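Local coordinates for KLLA0E08119p (Kluyveromyces lactis, PDB 3VA7), which probably carboxylates urea at the expense of ATP and bicarbonate, passing the carboxyl group through a biotin cofactor, as part of a larger enzyme that also hydrolyses allophanate, at residues 369-374 against 443-448; 379-384 against 405-410; 471-476 against 626-631. All coordinates share one frame; numbering follows the deposited sequence.

Interaction 1 of 3, residues 369-374 against 443-448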
ATOM      1  N   TYR A 369       9.429  -8.257  17.688  1.00 37.50           N
ATOM      2  CA  TYR A 369       7.996  -8.061  17.977  1.00 38.46           C
ATOM      3  C   TYR A 369       7.360  -6.957  17.116  1.00 39.13           C
ATOM      4  O   TYR A 369       7.988  -5.915  16.853  1.00 39.17           O
ATOM      5  CB  TYR A 369       7.802  -7.669  19.450  1.00 38.75           C
ATOM      6  CG  TYR A 369       7.992  -8.798  20.451  1.00 40.71           C
ATOM      7  CD1 TYR A 369       6.957  -9.703  20.685  1.00 43.53           C
ATOM      8  CD2 TYR A 369       9.168  -8.932  21.194  1.00 39.42           C
ATOM      9  CE1 TYR A 369       7.088 -10.748  21.589  1.00 43.21           C
ATOM     10  CE2 TYR A 369       9.313  -9.966  22.107  1.00 41.03           C
ATOM     11  CZ  TYR A 369       8.251 -10.876  22.304  1.00 43.39           C
ATOM     12  OH  TYR A 369       8.314 -11.950  23.175  1.00 44.41           O
ATOM     13  N   ALA A 370       6.103  -7.162  16.701  1.00 39.70           N
ATOM     14  CA  ALA A 370       5.280  -6.098  16.127  1.00 39.36           C
ATOM     15  C   ALA A 370       4.794  -5.222  17.271  1.00 40.77           C
ATOM     16  O   ALA A 370       3.685  -5.390  17.799  1.00 40.85           O
ATOM     17  CB  ALA A 370       4.126  -6.676  15.398  1.00 38.71           C
ATOM     18  N   GLU A 371       5.642  -4.288  17.671  1.00 42.36           N
ATOM     19  CA  GLU A 371       5.377  -3.413  18.817  1.00 44.45           C
ATOM     20  C   GLU A 371       6.012  -2.055  18.584  1.00 45.73           C
ATOM     21  O   GLU A 371       7.020  -1.942  17.837  1.00 45.82           O
ATOM     22  CB  GLU A 371       6.103  -3.930  20.045  1.00 44.36           C
ATOM     23  CG  GLU A 371       5.342  -4.737  20.995  1.00 44.70           C
ATOM     24  CD  GLU A 371       6.303  -5.409  21.960  1.00 45.98           C
ATOM     25  OE1 GLU A 371       7.519  -5.069  21.862  1.00 42.28           O
ATOM     26  OE2 GLU A 371       5.844  -6.272  22.774  1.00 45.25           O
ATOM     27  N   ASN A 372       5.499  -1.053  19.305  1.00 46.51           N
ATOM     28  CA  ASN A 372       6.095   0.277  19.272  1.00 47.02           C
ATOM     29  C   ASN A 372       6.909   0.671  20.527  1.00 47.79           C
ATOM     30  O   ASN A 372       6.347   1.047  21.557  1.00 48.29           O
ATOM     31  CB  ASN A 372       5.004   1.303  18.950  1.00 46.59           C
ATOM     32  CG  ASN A 372       5.578   2.642  18.641  1.00 46.35           C
ATOM     33  OD1 ASN A 372       6.779   2.822  18.709  1.00 44.29           O
ATOM     34  ND2 ASN A 372       4.738   3.587  18.292  1.00 48.65           N
ATOM     35  N   PRO A 373       8.242   0.588  20.464  1.00 48.83           N
ATOM     36  CA  PRO A 373       9.014   1.010  21.654  1.00 49.77           C
ATOM     37  C   PRO A 373       8.826   2.469  22.115  1.00 51.32           C
ATOM     38  O   PRO A 373       8.987   2.769  23.311  1.00 51.28           O
ATOM     39  CB  PRO A 373      10.444   0.760  21.224  1.00 49.12           C
ATOM     40  CG  PRO A 373      10.316  -0.439  20.363  1.00 48.75           C
ATOM     41  CD  PRO A 373       9.085  -0.183  19.538  1.00 48.74           C
ATOM     42  N   VAL A 374       8.452   3.351  21.184  1.00 52.83           N
ATOM     43  CA  VAL A 374       8.267   4.789  21.459  1.00 54.04           C
ATOM     44  C   VAL A 374       6.932   5.084  22.157  1.00 55.27           C
ATOM     45  O   VAL A 374       6.833   6.034  22.955  1.00 55.58           O
ATOM     46  CB  VAL A 374       8.392   5.630  20.165  1.00 53.92           C
ATOM     47  CG1 VAL A 374       8.011   7.079  20.403  1.00 54.00           C
ATOM     48  CG2 VAL A 374       9.805   5.523  19.576  1.00 53.56           C
ATOM     49  N   ILE A 443       4.900  -1.438  12.808  1.00 42.92           N
ATOM     50  CA  ILE A 443       5.953  -0.978  13.648  1.00 42.91           C
ATOM     51  C   ILE A 443       6.591  -2.207  14.361  1.00 42.61           C
ATOM     52  O   ILE A 443       5.885  -3.116  14.833  1.00 42.49           O
ATOM     53  CB  ILE A 443       5.412   0.057  14.667  1.00 43.67           C
ATOM     54  CG1 ILE A 443       4.668   1.212  13.940  1.00 45.91           C
ATOM     55  CG2 ILE A 443       6.576   0.580  15.587  1.00 42.55           C
ATOM     56  CD1 ILE A 443       3.782   2.107  14.863  1.00 47.92           C
ATOM     57  N   THR A 444       7.924  -2.225  14.411  1.00 41.73           N
ATOM     58  CA  THR A 444       8.677  -3.305  15.029  1.00 41.04           C
ATOM     59  C   THR A 444       9.541  -2.746  16.123  1.00 40.35           C
ATOM     60  O   THR A 444       9.536  -1.539  16.363  1.00 40.12           O
ATOM     61  CB  THR A 444       9.570  -4.097  14.014  1.00 41.57           C
ATOM     62  OG1 THR A 444      10.707  -3.321  13.572  1.00 41.30           O
ATOM     63  CG2 THR A 444       8.724  -4.565  12.804  1.00 40.95           C
ATOM     64  N   ASN A 445      10.273  -3.625  16.788  1.00 38.98           N
ATOM     65  CA  ASN A 445      11.141  -3.206  17.854  1.00 38.18           C
ATOM     66  C   ASN A 445      12.566  -3.307  17.364  1.00 37.48           C
ATOM     67  O   ASN A 445      13.493  -3.406  18.135  1.00 38.65           O
ATOM     68  CB  ASN A 445      10.873  -4.035  19.125  1.00 38.75           C
ATOM     69  CG  ASN A 445      11.198  -5.570  18.955  1.00 39.69           C
ATOM     70  OD1 ASN A 445      11.205  -6.125  17.859  1.00 38.12           O
ATOM     71  ND2 ASN A 445      11.461  -6.231  20.071  1.00 41.38           N
ATOM     72  N   ILE A 446      12.753  -3.273  16.058  1.00 36.38           N
ATOM     73  CA  ILE A 446      14.057  -3.587  15.499  1.00 35.27           C
ATOM     74  C   ILE A 446      15.095  -2.573  15.958  1.00 36.62           C
ATOM     75  O   ILE A 446      16.205  -2.920  16.335  1.00 36.43           O
ATOM     76  CB  ILE A 446      13.994  -3.746  13.943  1.00 34.41           C
ATOM     77  CG1 ILE A 446      15.263  -4.329  13.366  1.00 32.29           C
ATOM     78  CG2 ILE A 446      13.598  -2.429  13.188  1.00 34.75           C
ATOM     79  CD1 ILE A 446      15.715  -5.668  13.964  1.00 30.75           C
ATOM     80  N   ASP A 447      14.712  -1.308  15.910  1.00 38.25           N
ATOM     81  CA  ASP A 447      15.589  -0.221  16.247  1.00 39.10           C
ATOM     82  C   ASP A 447      15.931  -0.298  17.717  1.00 39.13           C
ATOM     83  O   ASP A 447      17.067  -0.121  18.073  1.00 39.77           O
ATOM     84  CB  ASP A 447      14.950   1.149  15.937  1.00 39.51           C
ATOM     85  CG  ASP A 447      15.937   2.288  16.141  1.00 40.28           C
ATOM     86  OD1 ASP A 447      16.945   2.278  15.420  1.00 41.40           O
ATOM     87  OD2 ASP A 447      15.752   3.134  17.057  1.00 41.61           O
ATOM     88  N   TYR A 448      14.940  -0.514  18.564  1.00 39.28           N
ATOM     89  CA  TYR A 448      15.162  -0.798  19.991  1.00 40.09           C
ATOM     90  C   TYR A 448      16.146  -1.973  20.220  1.00 39.49           C
ATOM     91  O   TYR A 448      17.099  -1.870  20.985  1.00 38.98           O
ATOM     92  CB  TYR A 448      13.810  -1.103  20.582  1.00 40.12           C
ATOM     93  CG  TYR A 448      13.795  -1.571  21.986  1.00 42.87           C
ATOM     94  CD1 TYR A 448      13.594  -2.920  22.269  1.00 44.13           C
ATOM     95  CD2 TYR A 448      13.897  -0.665  23.053  1.00 44.41           C
ATOM     96  CE1 TYR A 448      13.525  -3.371  23.567  1.00 46.53           C
ATOM     97  CE2 TYR A 448      13.840  -1.104  24.366  1.00 45.13           C
ATOM     98  CZ  TYR A 448      13.649  -2.461  24.619  1.00 46.99           C
ATOM     99  OH  TYR A 448      13.584  -2.947  25.906  1.00 48.23           O
TER
HETATM  100  O   HOH W   1      10.480  -5.025  22.605  1.00 41.25           O

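Interaction 2 of 3, residues 379-384 against 405-410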
ATOM      1  N   PRO A 379       1.103  -2.951  20.848  1.00 54.27           N
ATOM      2  CA  PRO A 379       1.108  -3.847  19.702  1.00 53.70           C
ATOM      3  C   PRO A 379       0.757  -3.100  18.431  1.00 53.18           C
ATOM      4  O   PRO A 379      -0.063  -2.196  18.444  1.00 53.96           O
ATOM      5  CB  PRO A 379       0.034  -4.891  20.054  1.00 53.47           C
ATOM      6  CG  PRO A 379      -0.807  -4.245  21.114  1.00 54.35           C
ATOM      7  CD  PRO A 379       0.160  -3.393  21.885  1.00 54.64           C
ATOM      8  N   SER A 380       1.387  -3.479  17.337  1.00 51.96           N
ATOM      9  CA  SER A 380       1.244  -2.756  16.115  1.00 50.76           C
ATOM     10  C   SER A 380       0.790  -3.718  15.006  1.00 49.15           C
ATOM     11  O   SER A 380       1.617  -4.339  14.343  1.00 49.10           O
ATOM     12  CB  SER A 380       2.586  -2.131  15.760  1.00 51.10           C
ATOM     13  OG  SER A 380       2.522  -1.545  14.458  1.00 54.62           O
ATOM     14  N   PRO A 381      -0.527  -3.850  14.810  1.00 47.44           N
ATOM     15  CA  PRO A 381      -1.073  -4.735  13.768  1.00 46.13           C
ATOM     16  C   PRO A 381      -0.921  -4.150  12.365  1.00 44.14           C
ATOM     17  O   PRO A 381      -0.670  -2.975  12.248  1.00 44.81           O
ATOM     18  CB  PRO A 381      -2.561  -4.838  14.136  1.00 46.52           C
ATOM     19  CG  PRO A 381      -2.850  -3.555  14.878  1.00 46.76           C
ATOM     20  CD  PRO A 381      -1.584  -3.207  15.613  1.00 47.26           C
ATOM     21  N   GLY A 382      -1.071  -4.985  11.335  1.00 42.30           N
ATOM     22  CA  GLY A 382      -1.043  -4.592   9.923  1.00 39.07           C
ATOM     23  C   GLY A 382      -0.410  -5.553   8.911  1.00 37.12           C
ATOM     24  O   GLY A 382       0.151  -6.556   9.282  1.00 37.22           O
ATOM     25  N   GLN A 383      -0.486  -5.226   7.620  1.00 35.50           N
ATOM     26  CA  GLN A 383       0.122  -6.051   6.573  1.00 33.80           C
ATOM     27  C   GLN A 383       1.597  -5.770   6.346  1.00 33.57           C
ATOM     28  O   GLN A 383       1.987  -4.614   6.117  1.00 34.18           O
ATOM     29  CB  GLN A 383      -0.602  -5.921   5.244  1.00 32.83           C
ATOM     30  CG  GLN A 383      -0.200  -7.018   4.357  1.00 30.91           C
ATOM     31  CD  GLN A 383      -0.935  -7.052   3.053  1.00 28.94           C
ATOM     32  OE1 GLN A 383      -1.176  -8.137   2.510  1.00 26.30           O
ATOM     33  NE2 GLN A 383      -1.259  -5.888   2.511  1.00 24.43           N
ATOM     34  N   LEU A 384       2.407  -6.825   6.403  1.00 32.31           N
ATOM     35  CA  LEU A 384       3.806  -6.697   6.104  1.00 32.10           C
ATOM     36  C   LEU A 384       3.964  -6.520   4.597  1.00 32.87           C
ATOM     37  O   LEU A 384       3.335  -7.201   3.795  1.00 33.12           O
ATOM     38  CB  LEU A 384       4.630  -7.875   6.632  1.00 30.66           C
ATOM     39  CG  LEU A 384       4.558  -8.060   8.141  1.00 29.34           C
ATOM     40  CD1 LEU A 384       5.429  -9.191   8.549  1.00 25.30           C
ATOM     41  CD2 LEU A 384       4.893  -6.790   8.939  1.00 26.88           C
ATOM     42  N   VAL A 405      -0.457  -9.194  10.223  1.00 39.78           N
ATOM     43  CA  VAL A 405      -0.111  -9.402  11.603  1.00 42.54           C
ATOM     44  C   VAL A 405      -1.191  -8.789  12.466  1.00 44.99           C
ATOM     45  O   VAL A 405      -1.402  -7.572  12.396  1.00 45.50           O
ATOM     46  CB  VAL A 405       1.233  -8.728  11.943  1.00 42.38           C
ATOM     47  CG1 VAL A 405       1.564  -8.907  13.458  1.00 42.15           C
ATOM     48  CG2 VAL A 405       2.329  -9.307  11.050  1.00 40.84           C
ATOM     49  N   SER A 406      -1.866  -9.611  13.276  1.00 46.97           N
ATOM     50  CA  SER A 406      -2.947  -9.099  14.121  1.00 49.50           C
ATOM     51  C   SER A 406      -2.531  -8.827  15.580  1.00 51.72           C
ATOM     52  O   SER A 406      -1.433  -9.200  16.035  1.00 52.24           O
ATOM     53  CB  SER A 406      -4.159 -10.017  14.089  1.00 49.24           C
ATOM     54  OG  SER A 406      -4.199 -10.765  15.281  1.00 48.38           O
ATOM     55  N   ALA A 407      -3.419  -8.157  16.311  1.00 54.07           N
ATOM     56  CA  ALA A 407      -3.128  -7.748  17.702  1.00 55.94           C
ATOM     57  C   ALA A 407      -3.655  -8.804  18.688  1.00 56.99           C
ATOM     58  O   ALA A 407      -3.418  -8.728  19.908  1.00 56.84           O
ATOM     59  CB  ALA A 407      -3.735  -6.352  17.995  1.00 55.96           C
ATOM     60  N   GLU A 408      -4.343  -9.800  18.128  1.00 58.20           N
ATOM     61  CA  GLU A 408      -5.014 -10.821  18.908  1.00 59.80           C
ATOM     62  C   GLU A 408      -4.093 -11.589  19.882  1.00 59.71           C
ATOM     63  O   GLU A 408      -4.271 -11.546  21.106  1.00 60.02           O
ATOM     64  CB  GLU A 408      -5.790 -11.772  17.980  1.00 59.80           C
ATOM     65  CG  GLU A 408      -7.048 -12.399  18.632  1.00 64.57           C
ATOM     66  CD  GLU A 408      -8.085 -11.366  19.179  1.00 69.91           C
ATOM     67  OE1 GLU A 408      -8.173 -10.220  18.638  1.00 70.48           O
ATOM     68  OE2 GLU A 408      -8.818 -11.725  20.148  1.00 69.96           O
ATOM     69  N   TYR A 409      -3.081 -12.261  19.362  1.00 59.48           N
ATOM     70  CA  TYR A 409      -2.483 -13.308  20.179  1.00 59.09           C
ATOM     71  C   TYR A 409      -1.254 -12.921  20.974  1.00 58.46           C
ATOM     72  O   TYR A 409      -1.163 -13.222  22.176  1.00 59.37           O
ATOM     73  CB  TYR A 409      -2.265 -14.575  19.339  1.00 59.17           C
ATOM     74  CG  TYR A 409      -3.552 -15.006  18.655  1.00 58.49           C
ATOM     75  CD1 TYR A 409      -4.566 -15.661  19.373  1.00 56.82           C
ATOM     76  CD2 TYR A 409      -3.774 -14.700  17.293  1.00 58.29           C
ATOM     77  CE1 TYR A 409      -5.771 -16.027  18.740  1.00 59.11           C
ATOM     78  CE2 TYR A 409      -4.959 -15.055  16.643  1.00 57.20           C
ATOM     79  CZ  TYR A 409      -5.952 -15.718  17.363  1.00 58.80           C
ATOM     80  OH  TYR A 409      -7.108 -16.066  16.710  1.00 56.80           O
ATOM     81  N   ASP A 410      -0.330 -12.244  20.314  1.00 56.81           N
ATOM     82  CA  ASP A 410       1.047 -12.147  20.786  1.00 55.72           C
ATOM     83  C   ASP A 410       1.766 -11.611  19.594  1.00 53.28           C
ATOM     84  O   ASP A 410       1.640 -12.151  18.514  1.00 53.72           O
ATOM     85  CB  ASP A 410       1.632 -13.524  21.124  1.00 56.49           C
ATOM     86  CG  ASP A 410       3.154 -13.508  21.233  1.00 59.84           C
ATOM     87  OD1 ASP A 410       3.711 -13.150  22.307  1.00 62.81           O
ATOM     88  OD2 ASP A 410       3.803 -13.868  20.229  1.00 64.36           O
TER

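Interaction 3 of 3, residues 471-476 against 626-631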
ATOM      1  N   PHE A 471      16.637   1.566  30.603  1.00 68.59           N
ATOM      2  CA  PHE A 471      17.516   1.622  29.454  1.00 67.91           C
ATOM      3  C   PHE A 471      17.193   2.874  28.659  1.00 68.50           C
ATOM      4  O   PHE A 471      16.010   3.150  28.327  1.00 68.34           O
ATOM      5  CB  PHE A 471      17.379   0.373  28.594  1.00 67.53           C
ATOM      6  CG  PHE A 471      18.269   0.372  27.386  1.00 64.98           C
ATOM      7  CD1 PHE A 471      19.600  -0.010  27.488  1.00 61.66           C
ATOM      8  CD2 PHE A 471      17.765   0.744  26.142  1.00 62.48           C
ATOM      9  CE1 PHE A 471      20.429  -0.013  26.379  1.00 60.66           C
ATOM     10  CE2 PHE A 471      18.583   0.747  25.030  1.00 62.25           C
ATOM     11  CZ  PHE A 471      19.930   0.369  25.151  1.00 60.69           C
ATOM     12  N   ASP A 472      18.247   3.641  28.373  1.00 68.47           N
ATOM     13  CA  ASP A 472      18.068   4.895  27.645  1.00 68.21           C
ATOM     14  C   ASP A 472      17.874   4.615  26.152  1.00 66.67           C
ATOM     15  O   ASP A 472      18.872   4.409  25.410  1.00 66.94           O
ATOM     16  CB  ASP A 472      19.213   5.900  27.898  1.00 68.78           C
ATOM     17  CG  ASP A 472      18.737   7.365  27.801  1.00 71.57           C
ATOM     18  OD1 ASP A 472      19.604   8.285  27.772  1.00 74.54           O
ATOM     19  OD2 ASP A 472      17.493   7.591  27.752  1.00 72.93           O
ATOM     20  N   TYR A 473      16.599   4.582  25.729  1.00 63.88           N
ATOM     21  CA  TYR A 473      16.292   4.377  24.313  1.00 61.27           C
ATOM     22  C   TYR A 473      15.845   5.656  23.613  1.00 60.49           C
ATOM     23  O   TYR A 473      14.747   6.187  23.906  1.00 59.79           O
ATOM     24  CB  TYR A 473      15.277   3.227  24.069  1.00 60.78           C
ATOM     25  CG  TYR A 473      14.841   3.129  22.608  1.00 56.41           C
ATOM     26  CD1 TYR A 473      15.760   2.878  21.601  1.00 51.87           C
ATOM     27  CD2 TYR A 473      13.513   3.326  22.245  1.00 53.77           C
ATOM     28  CE1 TYR A 473      15.368   2.829  20.265  1.00 51.48           C
ATOM     29  CE2 TYR A 473      13.107   3.261  20.915  1.00 51.46           C
ATOM     30  CZ  TYR A 473      14.041   3.023  19.922  1.00 50.13           C
ATOM     31  OH  TYR A 473      13.639   2.974  18.596  1.00 46.23           O
ATOM     32  N   LYS A 474      16.693   6.120  22.677  1.00 59.30           N
ATOM     33  CA  LYS A 474      16.365   7.279  21.800  1.00 58.38           C
ATOM     34  C   LYS A 474      16.389   6.977  20.296  1.00 56.33           C
ATOM     35  O   LYS A 474      17.461   6.772  19.710  1.00 56.13           O
ATOM     36  CB  LYS A 474      17.179   8.562  22.136  1.00 59.27           C
ATOM     37  CG  LYS A 474      18.735   8.425  22.164  1.00 61.84           C
ATOM     38  CD  LYS A 474      19.262   8.053  23.580  1.00 66.34           C
ATOM     39  CE  LYS A 474      20.791   8.259  23.746  1.00 67.73           C
ATOM     40  NZ  LYS A 474      21.297   7.546  24.985  1.00 67.97           N
ATOM     41  N   PRO A 475      15.195   6.950  19.675  1.00 54.52           N
ATOM     42  CA  PRO A 475      14.989   6.827  18.232  1.00 53.64           C
ATOM     43  C   PRO A 475      15.557   8.005  17.467  1.00 53.23           C
ATOM     44  O   PRO A 475      15.216   9.171  17.768  1.00 52.99           O
ATOM     45  CB  PRO A 475      13.463   6.826  18.085  1.00 52.98           C
ATOM     46  CG  PRO A 475      12.963   7.420  19.323  1.00 53.96           C
ATOM     47  CD  PRO A 475      13.920   7.043  20.395  1.00 54.20           C
ATOM     48  N   CYS A 476      16.413   7.715  16.490  1.00 52.71           N
ATOM     49  CA  CYS A 476      16.872   8.771  15.607  1.00 52.97           C
ATOM     50  C   CYS A 476      15.741   9.080  14.602  1.00 51.83           C
ATOM     51  O   CYS A 476      15.750   8.588  13.459  1.00 52.02           O
ATOM     52  CB  CYS A 476      18.174   8.374  14.920  1.00 53.38           C
ATOM     53  SG  CYS A 476      18.744   9.637  13.733  1.00 58.85           S
ATOM     54  N   VAL A 626       5.744   7.464  13.939  1.00 45.33           N
ATOM     55  CA  VAL A 626       7.141   7.688  14.272  1.00 44.92           C
ATOM     56  C   VAL A 626       8.040   7.518  13.039  1.00 46.69           C
ATOM     57  O   VAL A 626       8.289   6.396  12.586  1.00 47.57           O
ATOM     58  CB  VAL A 626       7.587   6.674  15.343  1.00 44.96           C
ATOM     59  CG1 VAL A 626       9.100   6.607  15.474  1.00 42.48           C
ATOM     60  CG2 VAL A 626       6.880   6.946  16.712  1.00 43.25           C
ATOM     61  N   LEU A 627       8.598   8.613  12.525  1.00 47.33           N
ATOM     62  CA  LEU A 627       9.402   8.523  11.321  1.00 47.45           C
ATOM     63  C   LEU A 627      10.872   8.698  11.562  1.00 48.13           C
ATOM     64  O   LEU A 627      11.281   9.651  12.198  1.00 48.59           O
ATOM     65  CB  LEU A 627       8.924   9.554  10.312  1.00 47.30           C
ATOM     66  CG  LEU A 627       7.668   9.192   9.525  1.00 45.82           C
ATOM     67  CD1 LEU A 627       6.399   9.383  10.352  1.00 44.11           C
ATOM     68  CD2 LEU A 627       7.642  10.061   8.312  1.00 44.32           C
ATOM     69  N   PHE A 628      11.647   7.794  10.982  1.00 49.01           N
ATOM     70  CA  PHE A 628      13.074   7.676  11.195  1.00 50.32           C
ATOM     71  C   PHE A 628      13.875   8.523  10.247  1.00 52.06           C
ATOM     72  O   PHE A 628      13.478   8.666   9.083  1.00 52.12           O
ATOM     73  CB  PHE A 628      13.506   6.192  11.107  1.00 50.08           C
ATOM     74  CG  PHE A 628      13.158   5.432  12.342  1.00 49.89           C
ATOM     75  CD1 PHE A 628      11.883   4.879  12.497  1.00 50.96           C
ATOM     76  CD2 PHE A 628      14.048   5.373  13.402  1.00 48.28           C
ATOM     77  CE1 PHE A 628      11.517   4.233  13.683  1.00 50.35           C
ATOM     78  CE2 PHE A 628      13.706   4.736  14.577  1.00 48.69           C
ATOM     79  CZ  PHE A 628      12.431   4.173  14.725  1.00 49.77           C
ATOM     80  N   LEU A 629      14.999   9.074  10.741  1.00 53.55           N
ATOM     81  CA  LEU A 629      15.882   9.922   9.929  1.00 55.12           C
ATOM     82  C   LEU A 629      17.161   9.202   9.602  1.00 57.29           C
ATOM     83  O   LEU A 629      17.317   8.043   9.963  1.00 57.61           O
ATOM     84  CB  LEU A 629      16.230  11.218  10.634  1.00 54.31           C
ATOM     85  CG  LEU A 629      15.138  12.130  11.175  1.00 53.46           C
ATOM     86  CD1 LEU A 629      15.802  13.469  11.474  1.00 52.00           C
ATOM     87  CD2 LEU A 629      13.944  12.291  10.214  1.00 51.48           C
ATOM     88  N   ASN A 630      18.085   9.909   8.957  1.00 59.86           N
ATOM     89  CA  ASN A 630      19.314   9.329   8.453  1.00 62.73           C
ATOM     90  C   ASN A 630      20.554  10.051   9.025  1.00 65.23           C
ATOM     91  O   ASN A 630      21.314  10.680   8.271  1.00 65.61           O
ATOM     92  CB  ASN A 630      19.272   9.390   6.918  1.00 62.35           C
ATOM     93  CG  ASN A 630      20.627   9.112   6.256  1.00 64.07           C
ATOM     94  OD1 ASN A 630      21.477   8.400   6.815  1.00 67.80           O
ATOM     95  ND2 ASN A 630      20.827   9.664   5.046  1.00 62.28           N
ATOM     96  N   GLN A 631      20.746   9.989  10.349  1.00 68.22           N
ATOM     97  CA  GLN A 631      21.993  10.491  10.991  1.00 70.93           C
ATOM     98  C   GLN A 631      23.148   9.532  10.620  1.00 72.36           C
ATOM     99  O   GLN A 631      23.161   8.360  11.059  1.00 71.47           O
ATOM    100  CB  GLN A 631      21.856  10.545  12.528  1.00 71.45           C
ATOM    101  CG  GLN A 631      22.347  11.837  13.244  1.00 73.73           C
ATOM    102  CD  GLN A 631      21.175  12.816  13.577  1.00 76.40           C
ATOM    103  OE1 GLN A 631      20.881  13.113  14.755  1.00 75.18           O
ATOM    104  NE2 GLN A 631      20.494  13.291  12.527  1.00 76.83           N
TER

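Interaction 1 of 3, residues 369-374 against 443-448
In the C-terminal part of the biotin carboxylase domain, the residues leading into helix 446-454 lean on the end of strand 362-372, with Asn-445 set against Tyr-369. Asn-445 holds the N-cap position but makes no capping bond; an ST turn, in which Thr-444 OG1 accepts from Ile-446 N, takes up one N-H of the first turn. With CG lodged between the backbone N and the carbonyl carbon (chi1 64°), the Asn-445 amide is directed at the strand instead. OD1 accepts from Tyr-369 N at 2.8 Å in a fairly straight bond (160°), the donor standing above the carbonyl plane. A weak return bond of 3.2 Å runs from Asn-445 N to Tyr-369 O. The other end of the amide, ND2, lies at the edge of the Tyr-369 ring, 3.7 Å from CD2, and gives its hydrogens to Arg-367 O and to a water that in turn donates to Glu-371 OE1. Asparagine suits this buried place because one small group offers both an acceptor and a donor. A leucine here would probably leave Tyr-369 N without its acceptor and the water without its donor. Apolar contacts flank this polar centre. Ile-443 places CG2 anti to its backbone N and 3.7 Å from Asn-372 CA, while Asn-372 OD1 accepts from Val-374 N in an Asx turn. Pro-373, the residue between them, fits its compact ring against the helix start, with CG 3.8 Å from Asn-445 CA and 3.6 Å from Tyr-448 CB.

Interaction 2 of 3, residues 379-384 against 405-410
An antiparallel bridge in the large antiparallel sheet of the biotin carboxylase domain, within its C-terminal part, joins Gly-382 of strand 378-383 to Val-405 at the end of strand 404-405. The touching parts run in nearly opposite directions (174° apart), and Gly-382 and Val-405 form a hydrogen-bonded pair. Gly-382 N donates to Val-405 O at 2.8 Å, in the carbonyl plane; Val-405 N returns a bond of 2.9 Å to Gly-382 O, arriving above that carbonyl's plane. Glycine suits this position because at a phi of 144° any beta carbon would collide with Pro-381 O. With no side chain of its own there, Gly-382 leaves its face of the sheet to its branched partner. Val-405 sets CG2 beside its backbone N, anti to the carbonyl carbon, and this methyl meets Leu-384 CG obliquely at 3.9 Å. Its other methyl, CG1, packs on Ala-370, so its two methyls reach two different apolar neighbours from one buried residue. Pro-381, which has no N-H to offer, stands just before the bridge and rests on its partner strand with CB 3.4 Å from Val-405 O. Its CG also comes to 4.3 Å from Ala-407 CB, a loose contact between two small apolar groups at the exposed end. Past the bridge the 405-410 segment turns away from strand 378-383. Tyr-409 then carries the loop to the N-terminal part of the biotin carboxylase domain, where its hydroxyl bonds to Arg-83 O and Ser-62 OG, and Glu-408 CB lies over one face of its ring. The turn itself is an ST turn, in which Ser-406 OG accepts from Glu-408 N at 3.0 Å.

Interaction 3 of 3, residues 471-476 against 626-631
Cys-476 swings SG anti to its backbone N (chi1 177°), which brings the sulfur to 3.5 Å from Gln-631 CB, while Phe-628 holds CG beside its own backbone N (chi1 -77°), a torsion that lets the ring reach Pro-475 and Tyr-473. Between these two side-chain contacts lies the one backbone bond of the pair: Leu-629 N donates to Cys-476 O at 2.9 Å, almost perfectly straight at 178°, with the donor tilted modestly from the carbonyl plane. The same oxygen lies 3.6 Å from Phe-628 CD2, reaching the ring obliquely. The bond lies beside the edge of an antiparallel sheet, since Cys-476 leads directly into strand 477-480, whose neighbour, strand 626-628, is outermost within this chain; Leu-627 continues the pairing with Phe-478. The segment 471-476 thus carries the chain from the helices of the biotin carboxylase domain to a sheet that contributes to the carboxyltransferase part. A small, apolar cysteine suits the buried junction, its sulfur also lying 4.3 Å from Leu-629 CB. On the opposite side of the backbone bond from the sulfur, the apolar Phe-628 ring is met obliquely by Pro-475 CB, 4.1 Å from CE2. Tyr-473 comes to the edge of that ring, near its plane, with OH 4.2 Å from Phe-628 CZ; the hydroxyl is hydrogen-bonded to Asp-447 OD2 on helix 446-454, a helix that Phe-628 touches as well. Pro-475, with its rigid ring, lays CD over one face of the Tyr-473 ring, offset toward its rim.

In the fold
From the N terminus, strand 362-372 comes first and opens the loop that interaction 1 closes at the start of helix 446-454. Interaction 2 is nested within that loop: strand 378-383, next to strand 362-372 in the same sheet, is joined to the end of strand 404-405. The two contacts touch, for Ser-380 OG probably bonds to Ile-443 N and Ser-380 N to Ala-370 O. Interaction 3 follows in series and closes a much longer loop, between 471-476 and 626-631. It meets interaction 1 through Tyr-473 and Asp-447, tying the biotin carboxylase domain to the carboxyltransferase side, but lies about 10 Å, nearest atoms, from interaction 2.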